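Local coordinates for erythrocyte membrane protein 1 (Plasmodium falciparum, PDB 2XU0) that probably binds host cell-surface receptors; this chain is its N-terminal segment and first Duffy-binding-like domain, a module involved in rosetting, at residues Lys117-Glu122 with Lys213-Gln218; Arg134-Cys139 with Asp207-Asn212; Ile199-Arg204 with Phe312-Glu317. The protein carries 10 engineered substitutions. All coordinates share one frame; numbering follows the deposited sequence.

Contact 1: residues Lys117-Glu122 with Lys213-Gln218; sequences KIRGNE and KDDKVQ. With MG (magnesium ion), chain C.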
loop_
_atom_site.group_PDB
_atom_site.type_symbol
_atom_site.label_atom_id
_atom_site.label_comp_id
_atom_site.label_asym_id
_atom_site.label_seq_id
_atom_site.Cartn_x
_atom_site.Cartn_y
_atom_site.Cartn_z
ATOM N N LYS A 117 -13.955 -7.157 -9.321
ATOM C CA LYS A 117 -13.668 -7.017 -7.888
ATOM C C LYS A 117 -13.355 -5.567 -7.416
ATOM O O LYS A 117 -13.013 -5.362 -6.246
ATOM C CB LYS A 117 -12.576 -8.012 -7.450
ATOM C CG LYS A 117 -12.888 -9.474 -7.751
ATOM C CD LYS A 117 -12.027 -10.393 -6.895
ATOM C CE LYS A 117 -12.476 -11.837 -6.963
ATOM N NZ LYS A 117 -11.871 -12.544 -8.121
ATOM N N ILE A 118 -13.461 -4.574 -8.311
ATOM C CA ILE A 118 -13.192 -3.190 -7.911
ATOM C C ILE A 118 -14.294 -2.286 -8.363
ATOM O O ILE A 118 -14.508 -2.155 -9.568
ATOM C CB ILE A 118 -11.761 -2.649 -8.297
ATOM C CG1 ILE A 118 -10.672 -3.317 -7.417
ATOM C CG2 ILE A 118 -11.677 -1.077 -8.125
ATOM C CD1 ILE A 118 -9.311 -3.093 -7.790
ATOM N N ARG A 119 -14.940 -1.603 -7.398
ATOM C CA ARG A 119 -16.004 -0.618 -7.637
ATOM C C ARG A 119 -15.387 0.575 -8.330
ATOM O O ARG A 119 -14.371 1.098 -7.875
ATOM C CB ARG A 119 -16.675 -0.167 -6.312
ATOM C CG ARG A 119 -16.923 -1.285 -5.294
ATOM C CD ARG A 119 -17.321 -0.756 -3.912
ATOM N NE ARG A 119 -17.903 -1.816 -3.085
ATOM C CZ ARG A 119 -17.207 -2.574 -2.250
ATOM N NH1 ARG A 119 -15.909 -2.377 -2.093
ATOM N NH2 ARG A 119 -17.808 -3.529 -1.554
ATOM N N GLY A 120 -15.961 0.977 -9.454
ATOM C CA GLY A 120 -15.395 2.076 -10.216
ATOM C C GLY A 120 -14.517 1.577 -11.351
ATOM O O GLY A 120 -14.310 2.304 -12.324
ATOM N N ASN A 121 -13.961 0.345 -11.247
ATOM C CA ASN A 121 -13.216 -0.188 -12.392
ATOM C C ASN A 121 -14.267 -0.822 -13.320
ATOM O O ASN A 121 -15.182 -1.498 -12.841
ATOM C CB ASN A 121 -12.162 -1.230 -11.991
ATOM C CG ASN A 121 -10.883 -0.683 -11.400
ATOM O OD1 ASN A 121 -10.740 0.519 -11.100
ATOM N ND2 ASN A 121 -9.971 -1.595 -11.097
ATOM N N GLU A 122 -14.176 -0.537 -14.619
ATOM C CA GLU A 122 -15.101 -1.082 -15.615
ATOM C C GLU A 122 -14.319 -1.599 -16.798
ATOM O O GLU A 122 -13.204 -1.142 -17.046
ATOM C CB GLU A 122 -16.099 -0.011 -16.072
ATOM C CG GLU A 122 -17.111 0.467 -15.022
ATOM C CD GLU A 122 -17.924 -0.558 -14.247
ATOM O OE1 GLU A 122 -18.198 -1.663 -14.780
ATOM O OE2 GLU A 122 -18.310 -0.235 -13.099
ATOM N N LYS A 213 -19.302 -11.455 -5.321
ATOM C CA LYS A 213 -20.666 -10.957 -5.568
ATOM C C LYS A 213 -21.548 -10.803 -4.317
ATOM O O LYS A 213 -22.542 -10.083 -4.366
ATOM C CB LYS A 213 -21.387 -11.839 -6.627
ATOM C CG LYS A 213 -21.627 -13.294 -6.172
ATOM C CD LYS A 213 -22.576 -14.054 -7.099
ATOM C CE LYS A 213 -23.117 -15.306 -6.453
ATOM N NZ LYS A 213 -24.083 -14.986 -5.369
ATOM N N ASP A 214 -21.236 -11.506 -3.226
ATOM C CA ASP A 214 -22.075 -11.461 -2.025
ATOM C C ASP A 214 -21.973 -10.205 -1.143
ATOM O O ASP A 214 -22.950 -9.862 -0.471
ATOM C CB ASP A 214 -21.942 -12.766 -1.226
ATOM C CG ASP A 214 -22.361 -14.004 -2.020
ATOM O OD1 ASP A 214 -23.359 -13.918 -2.779
ATOM O OD2 ASP A 214 -21.665 -15.041 -1.916
ATOM N N ASP A 215 -20.801 -9.517 -1.146
ATOM C CA ASP A 215 -20.560 -8.281 -0.373
ATOM C C ASP A 215 -21.009 -8.396 1.091
ATOM O O ASP A 215 -21.572 -7.439 1.645
ATOM C CB ASP A 215 -21.255 -7.084 -1.060
ATOM C CG ASP A 215 -20.516 -5.757 -1.024
ATOM O OD1 ASP A 215 -19.328 -5.750 -0.640
ATOM O OD2 ASP A 215 -21.094 -4.744 -1.483
ATOM N N LYS A 216 -20.755 -9.577 1.709
ATOM C CA LYS A 216 -21.184 -9.886 3.085
ATOM C C LYS A 216 -20.725 -8.913 4.143
ATOM O O LYS A 216 -21.529 -8.539 5.000
ATOM C CB LYS A 216 -20.862 -11.349 3.459
ATOM C CG LYS A 216 -21.929 -12.285 2.875
ATOM C CD LYS A 216 -21.643 -13.756 3.083
ATOM C CE LYS A 216 -22.698 -14.621 2.418
ATOM N NZ LYS A 216 -22.473 -16.067 2.677
ATOM N N VAL A 217 -19.438 -8.485 4.088
ATOM C CA VAL A 217 -18.903 -7.527 5.077
ATOM C C VAL A 217 -19.727 -6.267 5.043
ATOM O O VAL A 217 -20.211 -5.851 6.082
ATOM C CB VAL A 217 -17.376 -7.222 4.898
ATOM C CG1 VAL A 217 -16.939 -6.083 5.822
ATOM C CG2 VAL A 217 -16.527 -8.455 5.154
ATOM N N GLN A 218 -19.957 -5.694 3.840
ATOM C CA GLN A 218 -20.728 -4.453 3.678
ATOM C C GLN A 218 -22.183 -4.573 4.063
ATOM O O GLN A 218 -22.731 -3.668 4.711
ATOM C CB GLN A 218 -20.577 -3.872 2.268
ATOM C CG GLN A 218 -19.193 -3.287 2.019
ATOM C CD GLN A 218 -18.773 -2.275 3.076
ATOM O OE1 GLN A 218 -19.518 -1.370 3.462
ATOM N NE2 GLN A 218 -17.552 -2.374 3.531
HETATM MG MG MG C . -16.208 -2.792 -11.160
HETATM O O HOH W 1 -17.731 -1.027 -10.588
HETATM O O HOH W 2 -17.710 -3.796 -12.811
HETATM O O HOH W 3 -17.222 -4.107 -9.353
#
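R119 occupies the second position of a type II beta turn, I118 to N121, and faces D215, which directly precedes helix 216-231. The turn is closed by the backbone bond from N121 N to I118 O at 3.1 Å. At its third position, a CB at this phi of 97° would collide with R119 O, so glycine, G120, fits here. In this surface loop of the Duffy-binding-like domain the turn doubles as a metal site. I118 O and N121 O each lie 2.4 Å from the magnesium ion, and S115 O and three waters complete six ligands. E122 works from the second shell: its OE2 and OE1 each accept a bond from a different metal-bound water. R119, extended from CG to NE, reaches away from the turn to D215, its length spanning the gap to the carboxylate before the helix. Its NH2 forms a salt bridge to D215 OD1 at 2.8 Å, with the carboxylate at the guanidinium edge and the two planes 30° apart. D215 sits at the N-cap position yet makes no side-chain capping bond. Q218 brings its CG to 3.8 Å from R119 NH2, while its amide NE2 bonds to I202 O.

Contact 2: residues Arg134-Cys139 with Asp207-Asn212; sequences RRRHIC and DMFLPN
R135 grips the carboxylate of D207 side-on, through NE and one terminal nitrogen, each taking its own oxygen. NE reaches D207 OD1 at 2.8 Å, and NH2 reaches D207 OD2 at 2.9 Å along a nearly straight bond of 170°. Both oxygens are met from above the carboxylate plane, which is markedly tilted from the guanidinium. D207 also makes an Asx turn, its OD2 accepting the backbone N of F209 at 2.9 Å; this donor and R135 NH2 approach from opposite faces of the carboxylate. Aspartate thus both shapes the loop after helix 186-204 and ties it to the end of helix 133-136 in the Duffy-binding-like domain. Q311 NE2 also donates to OD1, so both oxygens of this buried carboxylate have two donors, and the arginine probably offsets its charge. A bend at chi2 (71°) turns the R135 guanidinium so that D207 meets its edge and F209 CB covers part of one face, 3.7 Å from NH2. The F209 ring is steeply inclined to the guanidinium, 72° between planes; the phenyl group instead lies against the last turn of helix 133-136. R136 contributes its aliphatic part, its guanidinium turning off to E110 O. F209 CZ lies 4.1 Å from R136 CG, and F209 CE2 comes within 3.8 Å of R136 O.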
loop_
_atom_site.group_PDB
_atom_site.type_symbol
_atom_site.label_atom_id
_atom_site.label_comp_id
_atom_site.label_asym_id
_atom_site.label_seq_id
_atom_site.Cartn_x
_atom_site.Cartn_y
_atom_site.Cartn_z
ATOM N N ARG A 134 -1.747 -6.942 -0.151
ATOM C CA ARG A 134 -2.021 -6.744 1.272
ATOM C C ARG A 134 -3.533 -6.538 1.467
ATOM O O ARG A 134 -4.094 -7.067 2.408
ATOM C CB ARG A 134 -1.182 -5.576 1.854
ATOM C CG ARG A 134 -1.304 -5.359 3.387
ATOM C CD ARG A 134 -1.057 -3.909 3.831
ATOM N NE ARG A 134 -1.542 -2.955 2.825
ATOM C CZ ARG A 134 -2.802 -2.564 2.696
ATOM N NH1 ARG A 134 -3.718 -2.952 3.573
ATOM N NH2 ARG A 134 -3.156 -1.774 1.695
ATOM N N ARG A 135 -4.207 -5.809 0.551
ATOM C CA ARG A 135 -5.645 -5.582 0.664
ATOM C C ARG A 135 -6.427 -6.820 0.298
ATOM O O ARG A 135 -7.388 -7.131 0.983
ATOM C CB ARG A 135 -6.129 -4.352 -0.195
ATOM C CG ARG A 135 -7.664 -4.223 -0.359
ATOM C CD ARG A 135 -8.355 -3.808 0.942
ATOM N NE ARG A 135 -9.823 -3.901 0.866
ATOM C CZ ARG A 135 -10.545 -4.989 1.138
ATOM N NH1 ARG A 135 -9.948 -6.125 1.479
ATOM N NH2 ARG A 135 -11.866 -4.948 1.081
ATOM N N ARG A 136 -6.119 -7.422 -0.851
ATOM C CA ARG A 136 -6.831 -8.598 -1.382
ATOM C C ARG A 136 -7.094 -9.685 -0.315
ATOM O O ARG A 136 -8.207 -10.207 -0.208
ATOM C CB ARG A 136 -6.029 -9.216 -2.538
ATOM C CG ARG A 136 -6.028 -8.400 -3.823
ATOM C CD ARG A 136 -5.251 -9.130 -4.889
ATOM N NE ARG A 136 -6.107 -10.136 -5.528
ATOM C CZ ARG A 136 -5.783 -10.801 -6.630
ATOM N NH1 ARG A 136 -4.608 -10.598 -7.217
ATOM N NH2 ARG A 136 -6.629 -11.678 -7.155
ATOM N N HIS A 137 -6.089 -9.971 0.506
ATOM C CA HIS A 137 -6.183 -11.037 1.501
ATOM C C HIS A 137 -6.327 -10.575 2.939
ATOM O O HIS A 137 -6.081 -11.353 3.849
ATOM C CB HIS A 137 -5.017 -12.015 1.314
ATOM C CG HIS A 137 -4.701 -12.289 -0.119
ATOM N ND1 HIS A 137 -5.614 -12.925 -0.958
ATOM C CD2 HIS A 137 -3.585 -12.003 -0.825
ATOM C CE1 HIS A 137 -5.017 -13.008 -2.136
ATOM N NE2 HIS A 137 -3.792 -12.472 -2.103
ATOM N N ILE A 138 -6.793 -9.326 3.145
ATOM C CA ILE A 138 -7.025 -8.732 4.463
ATOM C C ILE A 138 -7.870 -9.654 5.376
ATOM O O ILE A 138 -8.803 -10.319 4.898
ATOM C CB ILE A 138 -7.606 -7.281 4.330
ATOM C CG1 ILE A 138 -6.878 -6.306 5.261
ATOM C CG2 ILE A 138 -9.154 -7.217 4.509
ATOM C CD1 ILE A 138 -7.163 -4.807 5.016
ATOM N N CYS A 139 -7.541 -9.682 6.678
ATOM C CA CYS A 139 -8.248 -10.522 7.656
ATOM C C CYS A 139 -9.554 -9.905 8.135
ATOM O O CYS A 139 -9.630 -9.443 9.275
ATOM C CB CYS A 139 -7.333 -10.892 8.821
ATOM S SG CYS A 139 -5.842 -11.794 8.334
ATOM N N ASP A 207 -14.377 1.656 0.934
ATOM C CA ASP A 207 -13.474 0.697 0.328
ATOM C C ASP A 207 -13.951 0.257 -1.059
ATOM O O ASP A 207 -15.149 0.029 -1.245
ATOM C CB ASP A 207 -13.249 -0.486 1.286
ATOM C CG ASP A 207 -12.456 -1.588 0.665
ATOM O OD1 ASP A 207 -11.199 -1.470 0.625
ATOM O OD2 ASP A 207 -13.075 -2.481 0.064
ATOM N N MET A 208 -13.029 0.176 -2.024
ATOM C CA MET A 208 -13.320 -0.143 -3.443
ATOM C C MET A 208 -13.253 -1.646 -3.764
ATOM O O MET A 208 -13.631 -2.048 -4.861
ATOM C CB MET A 208 -12.287 0.544 -4.355
ATOM C CG MET A 208 -12.438 2.034 -4.507
ATOM S SD MET A 208 -11.118 2.608 -5.624
ATOM C CE MET A 208 -9.860 2.955 -4.509
ATOM N N PHE A 209 -12.717 -2.469 -2.853
ATOM C CA PHE A 209 -12.560 -3.891 -3.167
ATOM C C PHE A 209 -13.817 -4.710 -2.941
ATOM O O PHE A 209 -14.468 -4.595 -1.907
ATOM C CB PHE A 209 -11.307 -4.490 -2.515
ATOM C CG PHE A 209 -10.912 -5.879 -2.983
ATOM C CD1 PHE A 209 -10.426 -6.087 -4.271
ATOM C CD2 PHE A 209 -10.919 -6.957 -2.099
ATOM C CE1 PHE A 209 -10.022 -7.366 -4.688
ATOM C CE2 PHE A 209 -10.545 -8.233 -2.525
ATOM C CZ PHE A 209 -10.107 -8.430 -3.818
ATOM N N LEU A 210 -14.192 -5.496 -3.946
ATOM C CA LEU A 210 -15.366 -6.337 -3.870
ATOM C C LEU A 210 -14.868 -7.790 -3.862
ATOM O O LEU A 210 -14.568 -8.325 -4.927
ATOM C CB LEU A 210 -16.272 -6.045 -5.064
ATOM C CG LEU A 210 -17.589 -6.789 -5.082
ATOM C CD1 LEU A 210 -18.402 -6.466 -3.844
ATOM C CD2 LEU A 210 -18.357 -6.476 -6.352
ATOM N N PRO A 211 -14.682 -8.409 -2.664
ATOM C CA PRO A 211 -14.110 -9.782 -2.608
ATOM C C PRO A 211 -14.827 -10.805 -3.484
ATOM O O PRO A 211 -14.180 -11.624 -4.127
ATOM C CB PRO A 211 -14.175 -10.144 -1.123
ATOM C CG PRO A 211 -14.285 -8.861 -0.412
ATOM C CD PRO A 211 -14.984 -7.897 -1.308
ATOM N N ASN A 212 -16.163 -10.724 -3.531
ATOM C CA ASN A 212 -17.050 -11.584 -4.341
ATOM C C ASN A 212 -18.435 -10.925 -4.440
ATOM O O ASN A 212 -18.726 -9.987 -3.688
ATOM C CB ASN A 212 -17.149 -12.999 -3.725
ATOM C CG ASN A 212 -17.503 -13.006 -2.269
ATOM O OD1 ASN A 212 -18.470 -12.379 -1.840
ATOM N ND2 ASN A 212 -16.696 -13.686 -1.468
#

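Contact 3: residues Ile199-Arg204 with Phe312-Glu317; sequences IGDIVR and FLRWFE
D201 on helix 186-204 and R314 on helix 311-338 meet across a wide interval: the closest alpha carbons of the two segments, those of D201 and F312, are 11.2 Å apart, so the long arginine does most of the spanning and the short aspartate meets its end. The D201 CB points at the opposing helix, and CG, anti to the carbonyl carbon (chi1 -74°), continues in that direction to lie 3.7 Å from R314 NH1. From CG the carboxylate divides its work. OD1 stays with its own helix, where R204, three residues on, brings NH2 to 2.8 Å in a salt bridge whose hydrogen bond is weak, being strongly bent. OD2 carries the interhelical link, taking R314 NH1 at 2.8 Å and R314 NH2 at 2.9 Å. Both nitrogens come end-on to this one oxygen from above the same face of the carboxylate, while the oxygen lies near the guanidinium plane; the two planes are 36° apart. A bend at chi3 in R314 presents this end. Neither nitrogen relies on D201 alone: NH1 also bonds to V309 O, and NH2 forms a salt bridge with D198. The R204 guanidinium is likewise held, by D307 O and by cation-pi contacts with W257 and Y308. Arginine suits both places because its several N-H groups can serve many acceptors. The result is a buried salt-bridge network joining two helices of the largely helical Duffy-binding-like domain.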
loop_
_atom_site.group_PDB
_atom_site.type_symbol
_atom_site.label_atom_id
_atom_site.label_comp_id
_atom_site.label_asym_id
_atom_site.label_seq_id
_atom_site.Cartn_x
_atom_site.Cartn_y
_atom_site.Cartn_z
ATOM N N ILE A 199 -9.077 -0.733 6.650
ATOM C CA ILE A 199 -10.106 -1.096 7.641
ATOM C C ILE A 199 -11.065 0.044 7.838
ATOM O O ILE A 199 -12.285 -0.163 7.847
ATOM C CB ILE A 199 -9.509 -1.637 8.979
ATOM C CG1 ILE A 199 -8.918 -3.073 8.746
ATOM C CG2 ILE A 199 -10.602 -1.675 10.063
ATOM C CD1 ILE A 199 -7.808 -3.571 9.811
ATOM N N GLY A 200 -10.526 1.241 7.988
ATOM C CA GLY A 200 -11.348 2.451 8.102
ATOM C C GLY A 200 -12.247 2.633 6.893
ATOM O O GLY A 200 -13.428 2.969 7.046
ATOM N N ASP A 201 -11.703 2.365 5.674
ATOM C CA ASP A 201 -12.552 2.459 4.474
ATOM C C ASP A 201 -13.609 1.371 4.399
ATOM O O ASP A 201 -14.706 1.641 3.926
ATOM C CB ASP A 201 -11.736 2.611 3.172
ATOM C CG ASP A 201 -11.143 4.006 3.033
ATOM O OD1 ASP A 201 -11.566 4.915 3.795
ATOM O OD2 ASP A 201 -10.188 4.168 2.250
ATOM N N ILE A 202 -13.312 0.160 4.935
ATOM C CA ILE A 202 -14.284 -0.940 4.956
ATOM C C ILE A 202 -15.413 -0.559 5.928
ATOM O O ILE A 202 -16.585 -0.605 5.565
ATOM C CB ILE A 202 -13.618 -2.317 5.322
ATOM C CG1 ILE A 202 -12.624 -2.789 4.225
ATOM C CG2 ILE A 202 -14.695 -3.374 5.573
ATOM C CD1 ILE A 202 -11.562 -3.822 4.705
ATOM N N VAL A 203 -15.031 -0.144 7.144
ATOM C CA VAL A 203 -15.954 0.291 8.177
ATOM C C VAL A 203 -16.846 1.404 7.649
ATOM O O VAL A 203 -18.055 1.345 7.850
ATOM C CB VAL A 203 -15.203 0.701 9.477
ATOM C CG1 VAL A 203 -16.113 1.466 10.436
ATOM C CG2 VAL A 203 -14.605 -0.522 10.171
ATOM N N ARG A 204 -16.270 2.392 6.958
ATOM C CA ARG A 204 -17.024 3.554 6.439
ATOM C C ARG A 204 -17.813 3.303 5.158
ATOM O O ARG A 204 -18.595 4.156 4.753
ATOM C CB ARG A 204 -16.100 4.788 6.299
ATOM C CG ARG A 204 -15.651 5.367 7.667
ATOM C CD ARG A 204 -14.553 6.413 7.575
ATOM N NE ARG A 204 -13.319 5.881 6.985
ATOM C CZ ARG A 204 -12.161 6.537 6.914
ATOM N NH1 ARG A 204 -12.045 7.758 7.430
ATOM N NH2 ARG A 204 -11.118 5.981 6.328
ATOM N N PHE A 312 -7.462 5.160 -3.497
ATOM C CA PHE A 312 -6.749 5.020 -4.763
ATOM C C PHE A 312 -5.307 5.568 -4.633
ATOM O O PHE A 312 -4.375 4.961 -5.139
ATOM C CB PHE A 312 -7.518 5.734 -5.924
ATOM C CG PHE A 312 -6.613 5.937 -7.124
ATOM C CD1 PHE A 312 -6.213 4.855 -7.904
ATOM C CD2 PHE A 312 -6.054 7.187 -7.390
ATOM C CE1 PHE A 312 -5.249 5.010 -8.907
ATOM C CE2 PHE A 312 -5.116 7.345 -8.415
ATOM C CZ PHE A 312 -4.733 6.257 -9.180
ATOM N N LEU A 313 -5.136 6.739 -3.998
ATOM C CA LEU A 313 -3.810 7.344 -3.805
ATOM C C LEU A 313 -2.911 6.475 -2.898
ATOM O O LEU A 313 -1.710 6.335 -3.154
ATOM C CB LEU A 313 -3.947 8.786 -3.238
ATOM C CG LEU A 313 -4.665 9.770 -4.174
ATOM C CD1 LEU A 313 -4.866 11.114 -3.507
ATOM C CD2 LEU A 313 -3.944 9.882 -5.558
ATOM N N ARG A 314 -3.492 5.912 -1.848
ATOM C CA ARG A 314 -2.792 5.007 -0.929
ATOM C C ARG A 314 -2.374 3.752 -1.680
ATOM O O ARG A 314 -1.258 3.325 -1.518
ATOM C CB ARG A 314 -3.717 4.565 0.200
ATOM C CG ARG A 314 -4.148 5.676 1.132
ATOM C CD ARG A 314 -4.746 5.105 2.395
ATOM N NE ARG A 314 -5.628 3.939 2.205
ATOM C CZ ARG A 314 -6.942 3.949 2.388
ATOM N NH1 ARG A 314 -7.578 5.083 2.635
ATOM N NH2 ARG A 314 -7.640 2.835 2.259
ATOM N N TRP A 315 -3.262 3.180 -2.515
ATOM C CA TRP A 315 -2.935 1.964 -3.259
ATOM C C TRP A 315 -1.866 2.159 -4.303
ATOM O O TRP A 315 -1.043 1.270 -4.485
ATOM C CB TRP A 315 -4.180 1.338 -3.896
ATOM C CG TRP A 315 -5.186 0.756 -2.933
ATOM C CD1 TRP A 315 -5.037 0.551 -1.585
ATOM C CD2 TRP A 315 -6.417 0.107 -3.307
ATOM N NE1 TRP A 315 -6.154 -0.099 -1.083
ATOM C CE2 TRP A 315 -6.997 -0.413 -2.125
ATOM C CE3 TRP A 315 -7.086 -0.081 -4.533
ATOM C CZ2 TRP A 315 -8.247 -1.070 -2.130
ATOM C CZ3 TRP A 315 -8.335 -0.700 -4.532
ATOM C CH2 TRP A 315 -8.907 -1.177 -3.343
ATOM N N PHE A 316 -1.872 3.320 -4.986
ATOM C CA PHE A 316 -0.894 3.631 -6.007
ATOM C C PHE A 316 0.471 3.870 -5.322
ATOM O O PHE A 316 1.493 3.466 -5.859
ATOM C CB PHE A 316 -1.388 4.876 -6.808
ATOM C CG PHE A 316 -0.727 5.204 -8.130
ATOM C CD1 PHE A 316 0.226 4.349 -8.690
ATOM C CD2 PHE A 316 -1.037 6.387 -8.808
ATOM C CE1 PHE A 316 0.837 4.655 -9.920
ATOM C CE2 PHE A 316 -0.403 6.709 -10.017
ATOM C CZ PHE A 316 0.509 5.833 -10.579
ATOM N N GLU A 317 0.485 4.508 -4.135
ATOM C CA GLU A 317 1.731 4.747 -3.392
ATOM C C GLU A 317 2.307 3.381 -2.935
ATOM O O GLU A 317 3.504 3.153 -3.046
ATOM C CB GLU A 317 1.485 5.697 -2.188
ATOM C CG GLU A 317 2.720 6.009 -1.363
ATOM C CD GLU A 317 3.133 4.986 -0.317
ATOM O OE1 GLU A 317 2.289 4.157 0.093
ATOM O OE2 GLU A 317 4.324 4.993 0.064
#

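Contacts 1 and 2 have centres about 9 Å apart, contacts 2 and 3 about 10 Å, and contacts 1 and 3 about 14 Å, passing from the surface metal loop into the domain interior. Along the chain come 117-122, 134-139, 199-204, 207-212, 213-218 and 312-317; contact 2 is nested within the loop closed by contact 1, whereas contact 3 crosses both. The end of helix 186-204, the loop after it and the start of helix 216-231 supply one segment to each contact. Backbone pairs K117 O to L210 N and R119 N to M208 O join contacts 1 and 2, while D207 N bonds to D201 O between contacts 2 and 3. The magnesium-bearing turn is therefore tied continuously to the buried helices of the Duffy-binding-like domain.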